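Local coordinates for polymerase nucleotidyl transferase domain-containing protein (Archaeoglobus fulgidus, PDB 1YLQ), which probably acts as a nucleotidyltransferase, moving a nucleotidyl group from a nucleotide to an acceptor, at residues N51-F56 with K76-M81. Residues are numbered along the deposited sequence; the frame is centred on the assembly and turned at random.
Sequences NRKLEF and KKEWKM
Lys53 and Glu78 reach toward each other from opposite directions and join helix 50-63 to helix 76-83 through a single salt bridge. The CA atoms of Lys53 and Glu78 stay 12.4 Å apart, so the backbones never meet and the two long side chains span the gap, burying just 71 Å² in all. The ammonium group addresses both carboxylate oxygens unequally: Lys53 NZ donates to the syn lone pair of Glu78 OE1, on the side of the other oxygen, at 2.8 Å, and makes a weak bond to Glu78 OE2 at 3.2 Å. Lys53 leaves its helix with CG anti to the backbone N (chi1 -158°), and bends at its last two torsions bring NZ in front of the carboxylate. On the other side, the Glu78 chain runs straight out beyond CG.

Each charged group has a further partner. Glu78 OE1 also accepts the backbone N-H of Thr75, just ahead of the helix; this bond ties the carboxylate to the first turn of its own helix, whose dipole would favour the negative charge. Lys53 NZ gives a weak hydrogen bond to the carbonyl O of Ile73 in strand 69-74, while its side chain touches Phe47. An alanine in place of Glu78 would probably leave the Lys53 ammonium without its carboxylate mate and the Thr75 N-H without this side-chain acceptor.

Within 51-56, Arg52 pairs with Asp14 through NH2 and only distantly with Glu55, Arg52 NE to Glu55 OE1 being 3.8 Å, while Glu55 OE2 meets Lys59. The arrangement is a surface salt bridge between successive helices of an alpha/beta nucleotidyltransferase domain, linked through strand 69-74, the outermost strand within this chain on that side of its mixed sheet.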
loop_
_atom_site.group_PDB
_atom_site.type_symbol
_atom_site.label_atom_id
_atom_site.label_comp_id
_atom_site.label_asym_id
_atom_site.label_seq_id
_atom_site.Cartn_x
_atom_site.Cartn_y
_atom_site.Cartn_z
ATOM N N ASN A 51 2.737 8.056 26.976
ATOM C CA ASN A 51 3.941 8.768 26.567
ATOM C C ASN A 51 4.711 7.964 25.527
ATOM O O ASN A 51 5.322 8.513 24.608
ATOM C CB ASN A 51 4.800 9.068 27.789
ATOM C CG ASN A 51 4.135 10.052 28.699
ATOM O OD1 ASN A 51 3.794 11.157 28.278
ATOM N ND2 ASN A 51 3.867 9.636 29.927
ATOM N N ARG A 52 4.676 6.659 25.690
ATOM C CA ARG A 52 5.267 5.707 24.740
ATOM C C ARG A 52 4.498 5.659 23.420
ATOM O O ARG A 52 5.104 5.621 22.341
ATOM C CB ARG A 52 5.323 4.311 25.391
ATOM C CG ARG A 52 6.210 3.305 24.651
ATOM C CD ARG A 52 7.737 3.624 24.734
ATOM N NE ARG A 52 8.471 2.599 23.981
ATOM C CZ ARG A 52 8.893 1.469 24.541
ATOM N NH1 ARG A 52 8.659 1.247 25.848
ATOM N NH2 ARG A 52 9.538 0.559 23.821
ATOM N N LYS A 53 3.179 5.690 23.504
ATOM C CA LYS A 53 2.327 5.666 22.316
ATOM C C LYS A 53 2.646 6.944 21.529
ATOM O O LYS A 53 2.867 6.894 20.310
ATOM C CB LYS A 53 0.859 5.677 22.763
ATOM C CG LYS A 53 -0.114 5.136 21.754
ATOM C CD LYS A 53 -1.542 5.303 22.268
ATOM C CE LYS A 53 -2.047 4.007 22.834
ATOM N NZ LYS A 53 -3.493 3.949 22.524
ATOM N N LEU A 54 2.758 8.084 22.245
ATOM C CA LEU A 54 2.949 9.395 21.579
ATOM C C LEU A 54 4.326 9.477 20.883
ATOM O O LEU A 54 4.444 9.923 19.734
ATOM C CB LEU A 54 2.756 10.558 22.594
ATOM C CG LEU A 54 3.153 11.956 22.090
ATOM C CD1 LEU A 54 2.270 12.377 20.921
ATOM C CD2 LEU A 54 3.142 13.037 23.185
ATOM N N GLU A 55 5.358 9.091 21.624
ATOM C CA GLU A 55 6.750 8.985 21.168
ATOM C C GLU A 55 6.830 8.139 19.879
ATOM O O GLU A 55 7.428 8.539 18.875
ATOM C CB GLU A 55 7.494 8.262 22.311
ATOM C CG GLU A 55 8.928 7.871 22.123
ATOM C CD GLU A 55 9.163 6.661 21.225
ATOM O OE1 GLU A 55 8.761 5.508 21.537
ATOM O OE2 GLU A 55 9.818 6.895 20.199
ATOM N N PHE A 56 6.231 6.949 19.930
ATOM C CA PHE A 56 6.339 6.009 18.819
ATOM C C PHE A 56 5.567 6.545 17.610
ATOM O O PHE A 56 6.046 6.534 16.442
ATOM C CB PHE A 56 5.840 4.630 19.211
ATOM C CG PHE A 56 6.008 3.612 18.096
ATOM C CD1 PHE A 56 7.257 3.033 17.846
ATOM C CD2 PHE A 56 4.949 3.291 17.292
ATOM C CE1 PHE A 56 7.436 2.137 16.787
ATOM C CE2 PHE A 56 5.092 2.406 16.242
ATOM C CZ PHE A 56 6.346 1.805 16.004
ATOM N N LYS A 76 -3.197 -4.239 23.405
ATOM C CA LYS A 76 -3.924 -5.467 23.025
ATOM C C LYS A 76 -5.466 -5.334 23.130
ATOM O O LYS A 76 -6.170 -5.758 22.235
ATOM C CB LYS A 76 -3.430 -6.687 23.810
ATOM C CG LYS A 76 -2.035 -7.167 23.255
ATOM C CD LYS A 76 -1.478 -8.319 24.082
ATOM C CE LYS A 76 -0.273 -9.056 23.323
ATOM N NZ LYS A 76 0.042 -10.328 24.134
ATOM N N LYS A 77 -5.965 -4.736 24.209
ATOM C CA LYS A 77 -7.380 -4.490 24.373
ATOM C C LYS A 77 -7.962 -3.626 23.263
ATOM O O LYS A 77 -9.086 -3.883 22.758
ATOM C CB LYS A 77 -7.558 -3.802 25.730
ATOM C CG LYS A 77 -8.935 -3.422 26.143
ATOM C CD LYS A 77 -9.005 -3.160 27.681
ATOM C CE LYS A 77 -10.189 -2.257 28.070
ATOM N NZ LYS A 77 -10.058 -1.859 29.528
ATOM N N GLU A 78 -7.211 -2.594 22.883
ATOM C CA GLU A 78 -7.623 -1.678 21.793
ATOM C C GLU A 78 -7.703 -2.382 20.438
ATOM O O GLU A 78 -8.639 -2.176 19.658
ATOM C CB GLU A 78 -6.651 -0.454 21.735
ATOM C CG GLU A 78 -6.975 0.560 22.853
ATOM C CD GLU A 78 -5.894 1.600 22.991
ATOM O OE1 GLU A 78 -4.833 1.511 22.310
ATOM O OE2 GLU A 78 -6.100 2.502 23.796
ATOM N N TRP A 79 -6.729 -3.228 20.159
ATOM C CA TRP A 79 -6.742 -4.028 18.950
ATOM C C TRP A 79 -7.944 -5.055 18.947
ATOM O O TRP A 79 -8.655 -5.175 17.959
ATOM C CB TRP A 79 -5.391 -4.753 18.778
ATOM C CG TRP A 79 -5.342 -5.733 17.602
ATOM C CD1 TRP A 79 -5.061 -7.086 17.670
ATOM C CD2 TRP A 79 -5.657 -5.453 16.219
ATOM N NE1 TRP A 79 -5.112 -7.638 16.399
ATOM C CE2 TRP A 79 -5.500 -6.672 15.497
ATOM C CE3 TRP A 79 -6.003 -4.286 15.508
ATOM C CZ2 TRP A 79 -5.689 -6.756 14.101
ATOM C CZ3 TRP A 79 -6.217 -4.380 14.117
ATOM C CH2 TRP A 79 -6.055 -5.620 13.425
ATOM N N LYS A 80 -8.183 -5.751 20.061
ATOM C CA LYS A 80 -9.391 -6.579 20.221
ATOM C C LYS A 80 -10.649 -5.759 19.805
ATOM O O LYS A 80 -11.438 -6.182 18.933
ATOM C CB LYS A 80 -9.496 -7.134 21.667
ATOM C CG LYS A 80 -10.546 -8.255 21.812
ATOM C CD LYS A 80 -10.516 -8.867 23.181
ATOM C CE LYS A 80 -11.514 -10.012 23.279
ATOM N NZ LYS A 80 -11.529 -10.622 24.645
ATOM N N MET A 81 -10.796 -4.558 20.354
ATOM C CA MET A 81 -11.918 -3.740 19.954
ATOM C C MET A 81 -11.914 -3.427 18.464
ATOM O O MET A 81 -12.954 -3.537 17.844
ATOM C CB MET A 81 -12.065 -2.469 20.818
ATOM C CG MET A 81 -13.379 -1.677 20.480
ATOM S SD MET A 81 -13.794 -0.325 21.603
ATOM C CE MET A 81 -12.566 0.897 21.293
#